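Local coordinates for protein inorganic pyrophosphatase (Neisseria gonorrhoeae, PDB 5TEA) that probably catalyses the magnesium-dependent hydrolysis of inorganic pyrophosphate to two phosphate ions, working as a soluble cytoplasmic homohexamer, at residues Val28-Pro33 and Pro62-Phe67; Leu79-Val84 and Ile115-Ala120; Glu96-Gly101 and Ala128-Ser133. All blocks are in the same frame, centred on the assembly; numbering follows the deposited sequence.

Contact 1. Residues Val28-Pro33 and Pro62-Phe67; sequences VVNEIP and PTNYGF
Val-29 and Phe-67 lie side by side and point the same way, Val-29 CB sitting over one face of the phenyl ring, 4.0 Å from the Phe-67 centroid. Phe-67 holds CG between its own N and carbonyl carbon (chi1 70°), a turn that brings the ring against the side chains of Val-29 and Glu-31. Glu-31 meets the same ring at its rim: the chain crosses at about a right angle, with CG in the ring plane and Glu-31 CD 3.6 Å from Phe-67 CD1. Its OE1 goes on to the backbone N of Trp-42, whose ring stacks with Phe-67. Further along, Ile-32 and Tyr-65 run alongside each other, their CB atoms 3.8 Å apart. Asn-30 and Asn-64 turn their amide planes 78° to one another and do not pair; Asn-30 ND2 reaches Ala-90 O, while Asn-64 ND2 bonds Thr-85 OG1 and Leu-83 O. In the backbone, Tyr-65 O accepts from both Glu-31 N, at 2.8 Å, and Ile-32 N, at 2.9 Å. Glu-31 and Ile-32 both facing Tyr-65 make a classic beta bulge in an antiparallel pair of the pyrophosphatase barrel, and it lies at Tyr-65, a predicted substrate-binding residue beside the metal site.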
ATOM      1  N   VAL B  28     -11.726 -11.147 -21.069  1.00 15.32           N
ATOM      2  CA  VAL B  28     -11.711  -9.751 -20.640  1.00 14.97           C
ATOM      3  C   VAL B  28     -10.264  -9.300 -20.533  1.00 18.89           C
ATOM      4  O   VAL B  28      -9.410 -10.045 -20.041  1.00 19.05           O
ATOM      5  CB  VAL B  28     -12.450  -9.570 -19.290  1.00 16.19           C
ATOM      6  CG1 VAL B  28     -12.218  -8.174 -18.717  1.00 20.27           C
ATOM      7  CG2 VAL B  28     -13.941  -9.806 -19.509  1.00 17.58           C
ATOM      8  N   VAL B  29      -9.976  -8.101 -21.038  1.00 20.01           N
ATOM      9  CA  VAL B  29      -8.671  -7.470 -20.881  1.00 17.17           C
ATOM     10  C   VAL B  29      -8.815  -6.335 -19.872  1.00 22.61           C
ATOM     11  O   VAL B  29      -9.669  -5.457 -20.039  1.00 19.44           O
ATOM     12  CB  VAL B  29      -8.131  -6.964 -22.234  1.00 20.86           C
ATOM     13  CG1 VAL B  29      -6.869  -6.120 -22.039  1.00 18.28           C
ATOM     14  CG2 VAL B  29      -7.841  -8.145 -23.160  1.00 22.16           C
ATOM     15  N   ASN B  30      -7.991  -6.350 -18.816  1.00 18.80           N
ATOM     16  CA  ASN B  30      -8.107  -5.343 -17.764  1.00 17.06           C
ATOM     17  C   ASN B  30      -7.336  -4.088 -18.145  1.00 18.45           C
ATOM     18  O   ASN B  30      -6.166  -4.164 -18.558  1.00 20.87           O
ATOM     19  CB  ASN B  30      -7.593  -5.865 -16.419  1.00 16.83           C
ATOM     20  CG  ASN B  30      -7.986  -4.955 -15.259  1.00 18.59           C
ATOM     21  OD1 ASN B  30      -9.169  -4.716 -15.021  1.00 18.27           O
ATOM     22  ND2 ASN B  30      -6.994  -4.443 -14.533  1.00 16.75           N
ATOM     23  N   GLU B  31      -7.982  -2.930 -17.998  1.00 15.85           N
ATOM     24  CA  GLU B  31      -7.308  -1.649 -18.247  1.00 16.83           C
ATOM     25  C   GLU B  31      -6.971  -0.876 -16.982  1.00 15.05           C
ATOM     26  O   GLU B  31      -5.904  -0.263 -16.912  1.00 16.79           O
ATOM     27  CB  GLU B  31      -8.163  -0.750 -19.149  1.00 20.88           C
ATOM     28  CG  GLU B  31      -8.432  -1.317 -20.535  1.00 20.84           C
ATOM     29  CD  GLU B  31      -9.657  -0.703 -21.179  1.00 22.41           C
ATOM     30  OE1 GLU B  31      -9.513  -0.080 -22.244  1.00 21.36           O
ATOM     31  OE2 GLU B  31     -10.770  -0.855 -20.623  1.00 19.76           O
ATOM     32  N   ILE B  32      -7.867  -0.841 -15.992  1.00 16.72           N
ATOM     33  CA  ILE B  32      -7.722   0.030 -14.834  1.00 16.61           C
ATOM     34  C   ILE B  32      -7.868  -0.798 -13.567  1.00 16.22           C
ATOM     35  O   ILE B  32      -8.910  -1.425 -13.361  1.00 17.92           O
ATOM     36  CB  ILE B  32      -8.765   1.160 -14.815  1.00 13.87           C
ATOM     37  CG1 ILE B  32      -8.711   1.995 -16.097  1.00 14.22           C
ATOM     38  CG2 ILE B  32      -8.499   2.067 -13.599  1.00 15.11           C
ATOM     39  CD1 ILE B  32      -9.876   3.040 -16.193  1.00 15.57           C
ATOM     40  N   PRO B  33      -6.889  -0.794 -12.666  1.00 16.71           N
ATOM     41  CA  PRO B  33      -7.089  -1.424 -11.351  1.00 17.04           C
ATOM     42  C   PRO B  33      -8.162  -0.712 -10.543  1.00 20.61           C
ATOM     43  O   PRO B  33      -8.249   0.520 -10.538  1.00 16.41           O
ATOM     44  CB  PRO B  33      -5.722  -1.267 -10.673  1.00 15.88           C
ATOM     45  CG  PRO B  33      -4.752  -0.920 -11.797  1.00 18.50           C
ATOM     46  CD  PRO B  33      -5.563  -0.159 -12.779  1.00 16.20           C
ATOM     47  N   PRO B  62     -14.490   2.086  -8.735  1.00 21.10           N
ATOM     48  CA  PRO B  62     -14.899   1.189  -7.642  1.00 19.74           C
ATOM     49  C   PRO B  62     -14.666  -0.283  -7.936  1.00 20.65           C
ATOM     50  O   PRO B  62     -14.670  -1.087  -6.990  1.00 20.82           O
ATOM     51  CB  PRO B  62     -16.403   1.490  -7.489  1.00 18.97           C
ATOM     52  CG  PRO B  62     -16.831   1.919  -8.877  1.00 19.23           C
ATOM     53  CD  PRO B  62     -15.648   2.668  -9.439  1.00 17.88           C
ATOM     54  N   THR B  63     -14.497  -0.666  -9.204  1.00 16.67           N
ATOM     55  CA  THR B  63     -14.144  -2.027  -9.598  1.00 17.24           C
ATOM     56  C   THR B  63     -12.991  -1.938 -10.579  1.00 15.91           C
ATOM     57  O   THR B  63     -12.652  -0.859 -11.047  1.00 14.54           O
ATOM     58  CB  THR B  63     -15.305  -2.758 -10.286  1.00 18.22           C
ATOM     59  OG1 THR B  63     -15.474  -2.211 -11.604  1.00 17.24           O
ATOM     60  CG2 THR B  63     -16.605  -2.573  -9.491  1.00 17.60           C
ATOM     61  N   ASN B  64     -12.404  -3.080 -10.926  1.00 15.29           N
ATOM     62  CA  ASN B  64     -11.495  -3.065 -12.064  1.00 13.67           C
ATOM     63  C   ASN B  64     -12.301  -2.731 -13.312  1.00 16.30           C
ATOM     64  O   ASN B  64     -13.512  -2.973 -13.372  1.00 21.36           O
ATOM     65  CB  ASN B  64     -10.787  -4.412 -12.222  1.00 12.78           C
ATOM     66  CG  ASN B  64     -10.105  -4.855 -10.955  1.00 18.16           C
ATOM     67  OD1 ASN B  64      -9.035  -4.335 -10.588  1.00 17.56           O
ATOM     68  ND2 ASN B  64     -10.699  -5.831 -10.277  1.00 17.87           N
ATOM     69  N   TYR B  65     -11.629  -2.153 -14.305  1.00 16.23           N
ATOM     70  CA  TYR B  65     -12.295  -1.689 -15.515  1.00 19.25           C
ATOM     71  C   TYR B  65     -11.586  -2.274 -16.726  1.00 22.56           C
ATOM     72  O   TYR B  65     -10.368  -2.129 -16.862  1.00 17.33           O
ATOM     73  CB  TYR B  65     -12.280  -0.159 -15.572  1.00 16.66           C
ATOM     74  CG  TYR B  65     -13.253   0.472 -16.541  1.00 20.51           C
ATOM     75  CD1 TYR B  65     -14.551   0.793 -16.145  1.00 19.43           C
ATOM     76  CD2 TYR B  65     -12.861   0.799 -17.835  1.00 19.22           C
ATOM     77  CE1 TYR B  65     -15.434   1.391 -17.020  1.00 19.68           C
ATOM     78  CE2 TYR B  65     -13.745   1.409 -18.715  1.00 23.51           C
ATOM     79  CZ  TYR B  65     -15.027   1.701 -18.296  1.00 25.26           C
ATOM     80  OH  TYR B  65     -15.914   2.312 -19.148  1.00 22.12           O
ATOM     81  N   GLY B  66     -12.333  -2.939 -17.601  1.00 18.69           N
ATOM     82  CA  GLY B  66     -11.704  -3.519 -18.776  1.00 21.76           C
ATOM     83  C   GLY B  66     -12.581  -3.544 -20.010  1.00 16.10           C
ATOM     84  O   GLY B  66     -13.581  -2.826 -20.074  1.00 15.00           O
ATOM     85  N   PHE B  67     -12.243  -4.382 -20.992  1.00 18.73           N
ATOM     86  CA  PHE B  67     -13.077  -4.475 -22.185  1.00 15.73           C
ATOM     87  C   PHE B  67     -13.085  -5.902 -22.706  1.00 15.51           C
ATOM     88  O   PHE B  67     -12.248  -6.728 -22.339  1.00 16.98           O
ATOM     89  CB  PHE B  67     -12.605  -3.523 -23.289  1.00 17.35           C
ATOM     90  CG  PHE B  67     -11.293  -3.909 -23.923  1.00 17.71           C
ATOM     91  CD1 PHE B  67     -10.082  -3.542 -23.334  1.00 22.04           C
ATOM     92  CD2 PHE B  67     -11.263  -4.608 -25.120  1.00 19.08           C
ATOM     93  CE1 PHE B  67      -8.870  -3.878 -23.924  1.00 20.52           C
ATOM     94  CE2 PHE B  67     -10.044  -4.955 -25.710  1.00 22.72           C
ATOM     95  CZ  PHE B  67      -8.851  -4.584 -25.111  1.00 24.68           C
TER

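Contact 2. Residues Leu79-Val84 and Ile115-Ala120; sequences LDVLLV and IVCVPA. With CA (calcium ion), chain I.
Leu-79 lays its CD2 methyl 3.9 Å from Ile-115 CG1, the two side chains crossing at about a right angle under helix 167-183. Ile-115 has CG1 anti to its carbonyl carbon (chi1 -49°), which carries that branch back along the chain to the leucine. On the same side of the sheet, Val-81 extends CG1 to Cys-117 SG at 3.8 Å. Leu-83 sets CG anti to its N (chi1 178°), and a second torsion of 74° turns CD1 toward the neighbouring strand, Leu-83 CD1 lying 3.9 Å from Cys-117 CB and 4.1 Å from Pro-119 CD. Leu-82 and Val-116 point to the other face. The strands run parallel, laced by four backbone bonds such as Cys-117 N to Leu-82 O at 2.8 Å. Asp-80 leaves this apolar packing altogether: its carboxylate heads away from strand 115-119, and OD2 binds the calcium ion at 2.7 Å while also accepting from Lys-114. A metal-bound water is held by Asp-80 N at 3.1 Å. Asp-73, Asp-77, Asp-112 and the carbonyl of Glu-78 supply the remaining protein ligands. Strand 80-83, paired in parallel with 115-119, thus delivers Asp-80 to the acidic metal site of the family I pyrophosphatases.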
ATOM      1  N   LEU B  79     -16.661  -2.552 -25.902  1.00 30.32           N
ATOM      2  CA  LEU B  79     -17.640  -2.894 -24.868  1.00 21.33           C
ATOM      3  C   LEU B  79     -16.932  -3.017 -23.526  1.00 19.27           C
ATOM      4  O   LEU B  79     -16.023  -3.838 -23.379  1.00 19.13           O
ATOM      5  CB  LEU B  79     -18.364  -4.199 -25.216  1.00 21.21           C
ATOM      6  CG  LEU B  79     -19.411  -4.716 -24.221  1.00 24.21           C
ATOM      7  CD1 LEU B  79     -20.396  -3.626 -23.842  1.00 25.53           C
ATOM      8  CD2 LEU B  79     -20.162  -5.934 -24.821  1.00 25.09           C
ATOM      9  N   ASP B  80     -17.330  -2.188 -22.560  1.00 22.05           N
ATOM     10  CA  ASP B  80     -16.614  -2.073 -21.301  1.00 17.57           C
ATOM     11  C   ASP B  80     -17.033  -3.168 -20.327  1.00 16.10           C
ATOM     12  O   ASP B  80     -18.107  -3.763 -20.444  1.00 18.69           O
ATOM     13  CB  ASP B  80     -16.861  -0.719 -20.646  1.00 18.23           C
ATOM     14  CG  ASP B  80     -16.609   0.431 -21.574  1.00 23.68           C
ATOM     15  OD1 ASP B  80     -15.532   0.488 -22.217  1.00 25.55           O
ATOM     16  OD2 ASP B  80     -17.505   1.288 -21.630  1.00 22.97           O
ATOM     17  N   VAL B  81     -16.159  -3.422 -19.353  1.00 15.42           N
ATOM     18  CA  VAL B  81     -16.341  -4.466 -18.346  1.00 14.26           C
ATOM     19  C   VAL B  81     -16.036  -3.895 -16.969  1.00 16.28           C
ATOM     20  O   VAL B  81     -14.990  -3.264 -16.776  1.00 18.79           O
ATOM     21  CB  VAL B  81     -15.436  -5.686 -18.602  1.00 15.60           C
ATOM     22  CG1 VAL B  81     -15.602  -6.724 -17.473  1.00 16.80           C
ATOM     23  CG2 VAL B  81     -15.755  -6.319 -19.953  1.00 17.42           C
ATOM     24  N   LEU B  82     -16.956  -4.114 -16.024  1.00 17.45           N
ATOM     25  CA  LEU B  82     -16.723  -3.930 -14.598  1.00 14.26           C
ATOM     26  C   LEU B  82     -16.375  -5.301 -14.021  1.00 17.85           C
ATOM     27  O   LEU B  82     -17.238  -6.176 -13.932  1.00 18.01           O
ATOM     28  CB  LEU B  82     -17.964  -3.339 -13.927  1.00 13.05           C
ATOM     29  CG  LEU B  82     -18.518  -2.074 -14.609  1.00 14.30           C
ATOM     30  CD1 LEU B  82     -19.710  -1.515 -13.836  1.00 20.98           C
ATOM     31  CD2 LEU B  82     -17.421  -0.999 -14.731  1.00 18.27           C
ATOM     32  N   LEU B  83     -15.106  -5.494 -13.649  1.00 12.97           N
ATOM     33  CA  LEU B  83     -14.615  -6.771 -13.148  1.00 17.15           C
ATOM     34  C   LEU B  83     -14.393  -6.646 -11.649  1.00 18.82           C
ATOM     35  O   LEU B  83     -13.540  -5.863 -11.208  1.00 15.90           O
ATOM     36  CB  LEU B  83     -13.320  -7.170 -13.852  1.00 15.48           C
ATOM     37  CG  LEU B  83     -12.688  -8.479 -13.358  1.00 21.71           C
ATOM     38  CD1 LEU B  83     -13.492  -9.671 -13.879  1.00 19.02           C
ATOM     39  CD2 LEU B  83     -11.229  -8.559 -13.792  1.00 25.57           C
ATOM     40  N   VAL B  84     -15.158  -7.404 -10.876  1.00 18.27           N
ATOM     41  CA  VAL B  84     -15.170  -7.291  -9.420  1.00 16.37           C
ATOM     42  C   VAL B  84     -14.221  -8.329  -8.832  1.00 22.76           C
ATOM     43  O   VAL B  84     -14.361  -9.526  -9.087  1.00 16.65           O
ATOM     44  CB  VAL B  84     -16.592  -7.463  -8.866  1.00 18.92           C
ATOM     45  CG1 VAL B  84     -16.593  -7.458  -7.333  1.00 19.27           C
ATOM     46  CG2 VAL B  84     -17.517  -6.367  -9.448  1.00 17.43           C
ATOM     47  N   ILE B 115     -20.589  -4.566 -18.958  1.00 13.89           N
ATOM     48  CA  ILE B 115     -20.846  -5.944 -18.530  1.00 17.08           C
ATOM     49  C   ILE B 115     -20.209  -6.138 -17.165  1.00 16.36           C
ATOM     50  O   ILE B 115     -19.065  -5.725 -16.952  1.00 18.37           O
ATOM     51  CB  ILE B 115     -20.269  -6.939 -19.551  1.00 16.58           C
ATOM     52  CG1 ILE B 115     -20.701  -6.561 -20.975  1.00 19.51           C
ATOM     53  CG2 ILE B 115     -20.703  -8.378 -19.229  1.00 19.23           C
ATOM     54  CD1 ILE B 115     -22.235  -6.553 -21.137  1.00 21.27           C
ATOM     55  N   VAL B 116     -20.950  -6.734 -16.226  1.00 17.99           N
ATOM     56  CA  VAL B 116     -20.435  -6.995 -14.881  1.00 14.26           C
ATOM     57  C   VAL B 116     -19.910  -8.424 -14.847  1.00 14.50           C
ATOM     58  O   VAL B 116     -20.617  -9.365 -15.235  1.00 14.33           O
ATOM     59  CB  VAL B 116     -21.512  -6.775 -13.806  1.00 15.25           C
ATOM     60  CG1 VAL B 116     -20.880  -6.894 -12.413  1.00 16.23           C
ATOM     61  CG2 VAL B 116     -22.203  -5.427 -13.989  1.00 17.99           C
ATOM     62  N   CYS B 117     -18.660  -8.584 -14.420  1.00 16.22           N
ATOM     63  CA  CYS B 117     -17.987  -9.874 -14.481  1.00 19.41           C
ATOM     64  C   CYS B 117     -17.239 -10.130 -13.186  1.00 19.99           C
ATOM     65  O   CYS B 117     -16.898  -9.200 -12.446  1.00 16.05           O
ATOM     66  CB  CYS B 117     -16.967  -9.943 -15.634  1.00 17.62           C
ATOM     67  SG  CYS B 117     -17.660  -9.906 -17.292  1.00 20.54           S
ATOM     68  N   VAL B 118     -16.939 -11.407 -12.961  1.00 13.63           N
ATOM     69  CA  VAL B 118     -15.958 -11.840 -11.964  1.00 13.79           C
ATOM     70  C   VAL B 118     -15.014 -12.821 -12.650  1.00 13.20           C
ATOM     71  O   VAL B 118     -15.361 -13.408 -13.687  1.00 16.64           O
ATOM     72  CB  VAL B 118     -16.638 -12.497 -10.738  1.00 15.35           C
ATOM     73  CG1 VAL B 118     -17.487 -11.457  -9.980  1.00 15.66           C
ATOM     74  CG2 VAL B 118     -17.514 -13.696 -11.189  1.00 14.95           C
ATOM     75  N   PRO B 119     -13.822 -13.033 -12.102  1.00 11.15           N
ATOM     76  CA  PRO B 119     -12.953 -14.078 -12.662  1.00 14.35           C
ATOM     77  C   PRO B 119     -13.686 -15.411 -12.671  1.00 17.27           C
ATOM     78  O   PRO B 119     -14.429 -15.735 -11.737  1.00 15.17           O
ATOM     79  CB  PRO B 119     -11.757 -14.105 -11.701  1.00 13.49           C
ATOM     80  CG  PRO B 119     -11.772 -12.744 -11.040  1.00 13.11           C
ATOM     81  CD  PRO B 119     -13.235 -12.424 -10.894  1.00 17.97           C
ATOM     82  N   ALA B 120     -13.484 -16.178 -13.747  1.00 16.93           N
ATOM     83  CA  ALA B 120     -14.232 -17.428 -13.896  1.00 21.41           C
ATOM     84  C   ALA B 120     -13.781 -18.484 -12.895  1.00 20.05           C
ATOM     85  O   ALA B 120     -14.565 -19.366 -12.534  1.00 17.38           O
ATOM     86  CB  ALA B 120     -14.104 -17.969 -15.321  1.00 15.63           C
TER
HETATM   87 CA    CA I 201     -18.116   1.604 -24.207  1.00 39.55          CA
HETATM   88  O   HOH W   1     -19.503  -0.224 -23.502  1.00 22.58           O
HETATM   89  O   HOH W   2     -16.967   2.844 -23.139  1.00 20.10           O

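Contact 3. Residues Glu96-Gly101 and Ala128-Ser133; sequences EARVIG and AYKTLS
Ile-100 pushes its CG2 methyl against the backbone of the loop 128-133, where the segment leading to helix 137-149 packs across a classic beta bulge in strand 94-107, formed by Ile-100 and Gly-101 facing Val-116 of the next strand. This is the tight part. Ile-100 CG2 lies 3.3 Å from Lys-130 O and 3.7 Å from Tyr-129 O, put there by a first torsion of 69° that sends CG1 between N and the carbonyl carbon and leaves CG2 beside the backbone N. Ile-100 CG1 lies 4.2 Å from Leu-132 CD2. Leu-132 also brings CG to within 4.0 Å of Gly-101 CA. Leu-135 and Val-116 continue this apolar patch.

The other side is looser and more open to solvent. Arg-98 bends at its third torsion (chi3 -75°), and Lys-130 CG lies over one face of the Arg-98 guanidinium, toward its rim, 4.1 Å from Arg-98 NE, a contact of methylene on a flat cation. Arg-98 NH2 and Lys-130 NZ, like charges, stay 5.1 Å apart. The loop itself is braced by Asp-134, whose OD2 accepts from the N atoms of Lys-130 and Thr-131. Where strand and loop do not bond directly, a water spans them, donating to Ile-100 O at 2.6 Å and accepting from Leu-132 N at 3.0 Å.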
ATOM      1  N   GLU B  96     -10.197 -15.238 -18.401  1.00 20.17           N
ATOM      2  CA  GLU B  96     -11.539 -15.762 -18.586  1.00 17.28           C
ATOM      3  C   GLU B  96     -12.390 -15.314 -17.410  1.00 17.60           C
ATOM      4  O   GLU B  96     -11.996 -15.474 -16.246  1.00 16.88           O
ATOM      5  CB  GLU B  96     -11.500 -17.290 -18.690  1.00 14.75           C
ATOM      6  CG  GLU B  96     -10.697 -17.735 -19.895  1.00 20.03           C
ATOM      7  CD  GLU B  96     -10.806 -19.229 -20.168  1.00 33.24           C
ATOM      8  OE1 GLU B  96     -11.523 -19.914 -19.415  1.00 31.81           O
ATOM      9  OE2 GLU B  96     -10.167 -19.708 -21.130  1.00 33.21           O
ATOM     10  N   ALA B  97     -13.549 -14.734 -17.711  1.00 14.44           N
ATOM     11  CA  ALA B  97     -14.391 -14.133 -16.688  1.00 16.10           C
ATOM     12  C   ALA B  97     -15.830 -14.591 -16.855  1.00 17.16           C
ATOM     13  O   ALA B  97     -16.310 -14.758 -17.978  1.00 19.06           O
ATOM     14  CB  ALA B  97     -14.325 -12.603 -16.747  1.00 16.69           C
ATOM     15  N   ARG B  98     -16.523 -14.761 -15.737  1.00 14.87           N
ATOM     16  CA  ARG B  98     -17.936 -15.119 -15.784  1.00 22.30           C
ATOM     17  C   ARG B  98     -18.770 -13.848 -15.871  1.00 20.95           C
ATOM     18  O   ARG B  98     -18.544 -12.904 -15.108  1.00 16.08           O
ATOM     19  CB  ARG B  98     -18.341 -15.940 -14.555  1.00 19.98           C
ATOM     20  CG  ARG B  98     -19.854 -16.020 -14.336  1.00 18.77           C
ATOM     21  CD  ARG B  98     -20.219 -16.855 -13.109  1.00 30.19           C
ATOM     22  NE  ARG B  98     -20.059 -18.285 -13.354  1.00 33.45           N
ATOM     23  CZ  ARG B  98     -20.971 -19.068 -13.928  1.00 33.78           C
ATOM     24  NH1 ARG B  98     -22.139 -18.579 -14.326  1.00 30.57           N
ATOM     25  NH2 ARG B  98     -20.712 -20.355 -14.101  1.00 42.23           N
ATOM     26  N   VAL B  99     -19.720 -13.828 -16.809  1.00 16.54           N
ATOM     27  CA  VAL B  99     -20.693 -12.742 -16.954  1.00 17.36           C
ATOM     28  C   VAL B  99     -21.769 -12.911 -15.882  1.00 16.93           C
ATOM     29  O   VAL B  99     -22.456 -13.939 -15.852  1.00 18.05           O
ATOM     30  CB  VAL B  99     -21.331 -12.771 -18.350  1.00 14.57           C
ATOM     31  CG1 VAL B  99     -22.449 -11.712 -18.472  1.00 14.82           C
ATOM     32  CG2 VAL B  99     -20.291 -12.617 -19.441  1.00 17.90           C
ATOM     33  N   ILE B 100     -21.944 -11.914 -15.014  1.00 13.97           N
ATOM     34  CA  ILE B 100     -22.982 -12.004 -13.988  1.00 16.49           C
ATOM     35  C   ILE B 100     -24.077 -10.955 -14.121  1.00 18.67           C
ATOM     36  O   ILE B 100     -25.081 -11.049 -13.392  1.00 16.69           O
ATOM     37  CB  ILE B 100     -22.409 -11.984 -12.548  1.00 16.06           C
ATOM     38  CG1 ILE B 100     -21.813 -10.614 -12.196  1.00 19.12           C
ATOM     39  CG2 ILE B 100     -21.432 -13.154 -12.311  1.00 18.35           C
ATOM     40  CD1 ILE B 100     -21.492 -10.458 -10.712  1.00 22.38           C
ATOM     41  N   GLY B 101     -23.958  -9.990 -15.031  1.00 16.94           N
ATOM     42  CA  GLY B 101     -24.988  -8.982 -15.193  1.00 21.68           C
ATOM     43  C   GLY B 101     -24.523  -7.884 -16.135  1.00 18.48           C
ATOM     44  O   GLY B 101     -23.449  -7.974 -16.740  1.00 17.70           O
ATOM     45  N   ALA B 128     -18.147 -17.444  -5.360  1.00 18.82           N
ATOM     46  CA  ALA B 128     -19.345 -17.075  -4.607  1.00 22.39           C
ATOM     47  C   ALA B 128     -20.344 -16.260  -5.423  1.00 19.77           C
ATOM     48  O   ALA B 128     -21.515 -16.175  -5.038  1.00 22.22           O
ATOM     49  CB  ALA B 128     -18.952 -16.263  -3.368  1.00 17.20           C
ATOM     50  N   TYR B 129     -19.917 -15.634  -6.508  1.00 20.16           N
ATOM     51  CA  TYR B 129     -20.734 -14.644  -7.209  1.00 22.26           C
ATOM     52  C   TYR B 129     -21.065 -15.150  -8.605  1.00 19.52           C
ATOM     53  O   TYR B 129     -20.195 -15.192  -9.481  1.00 20.03           O
ATOM     54  CB  TYR B 129     -20.007 -13.307  -7.279  1.00 18.90           C
ATOM     55  CG  TYR B 129     -19.610 -12.781  -5.926  1.00 19.77           C
ATOM     56  CD1 TYR B 129     -20.505 -12.793  -4.863  1.00 19.14           C
ATOM     57  CD2 TYR B 129     -18.336 -12.276  -5.710  1.00 21.98           C
ATOM     58  CE1 TYR B 129     -20.139 -12.305  -3.613  1.00 18.77           C
ATOM     59  CE2 TYR B 129     -17.964 -11.786  -4.467  1.00 23.92           C
ATOM     60  CZ  TYR B 129     -18.871 -11.808  -3.424  1.00 23.81           C
ATOM     61  OH  TYR B 129     -18.500 -11.337  -2.182  1.00 26.61           O
ATOM     62  N   LYS B 130     -22.319 -15.536  -8.809  1.00 18.08           N
ATOM     63  CA  LYS B 130     -22.796 -15.925 -10.125  1.00 18.07           C
ATOM     64  C   LYS B 130     -23.865 -15.001 -10.677  1.00 20.80           C
ATOM     65  O   LYS B 130     -24.095 -15.015 -11.892  1.00 25.10           O
ATOM     66  CB  LYS B 130     -23.334 -17.369 -10.097  1.00 18.18           C
ATOM     67  CG  LYS B 130     -22.221 -18.397  -9.825  1.00 23.45           C
ATOM     68  CD  LYS B 130     -22.682 -19.849  -9.882  1.00 35.28           C
ATOM     69  CE  LYS B 130     -21.499 -20.791  -9.654  1.00 40.02           C
ATOM     70  NZ  LYS B 130     -21.918 -22.227  -9.534  1.00 52.54           N
ATOM     71  N   THR B 131     -24.528 -14.212  -9.830  1.00 19.17           N
ATOM     72  CA  THR B 131     -25.540 -13.243 -10.236  1.00 20.19           C
ATOM     73  C   THR B 131     -25.272 -11.932  -9.518  1.00 19.03           C
ATOM     74  O   THR B 131     -24.530 -11.889  -8.541  1.00 18.37           O
ATOM     75  CB  THR B 131     -26.957 -13.714  -9.884  1.00 24.41           C
ATOM     76  OG1 THR B 131     -27.086 -13.753  -8.457  1.00 23.51           O
ATOM     77  CG2 THR B 131     -27.235 -15.083 -10.461  1.00 21.01           C
ATOM     78  N   LEU B 132     -25.924 -10.858  -9.971  1.00 17.27           N
ATOM     79  CA  LEU B 132     -25.769  -9.576  -9.289  1.00 22.80           C
ATOM     80  C   LEU B 132     -26.285  -9.643  -7.855  1.00 23.64           C
ATOM     81  O   LEU B 132     -25.718  -9.016  -6.954  1.00 23.52           O
ATOM     82  CB  LEU B 132     -26.503  -8.470 -10.055  1.00 25.91           C
ATOM     83  CG  LEU B 132     -25.903  -7.994 -11.384  1.00 24.76           C
ATOM     84  CD1 LEU B 132     -26.766  -6.907 -11.976  1.00 21.79           C
ATOM     85  CD2 LEU B 132     -24.499  -7.492 -11.204  1.00 15.03           C
ATOM     86  N   SER B 133     -27.376 -10.380  -7.632  1.00 17.31           N
ATOM     87  CA  SER B 133     -27.956 -10.494  -6.297  1.00 18.54           C
ATOM     88  C   SER B 133     -27.027 -11.207  -5.319  1.00 18.70           C
ATOM     89  O   SER B 133     -27.253 -11.131  -4.103  1.00 18.95           O
ATOM     90  CB  SER B 133     -29.288 -11.240  -6.374  1.00 25.74           C
ATOM     91  OG  SER B 133     -29.030 -12.628  -6.517  1.00 40.04           O
TER
HETATM   92  O   HOH W   3     -27.494 -11.014 -12.525  1.00 23.87           O

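How the contacts relate
Contacts 1 and 2 are buried near the middle of the chain, their centres about 7 Å apart, whereas contact 3 sits farther out and is only partly buried. All three draw on one mixed sheet. Strands 64-67 and 80-83 are neighbours in it, joining contact 1 to contact 2 through Gly-66 O and Val-81 N, and strand 110-119 carries contact 2 on to strand 94-107 of contact 3. The chemistry changes along the way: antiparallel pairing with aromatic packing in contact 1, parallel pairing with aliphatic packing and a carboxylate on the calcium ion in contact 2, and loop against strand, bridged by water, in contact 3. Tyr-65 and Asp-80 bring the first two together at the metal site and the predicted substrate site; contact 3 lies away from both.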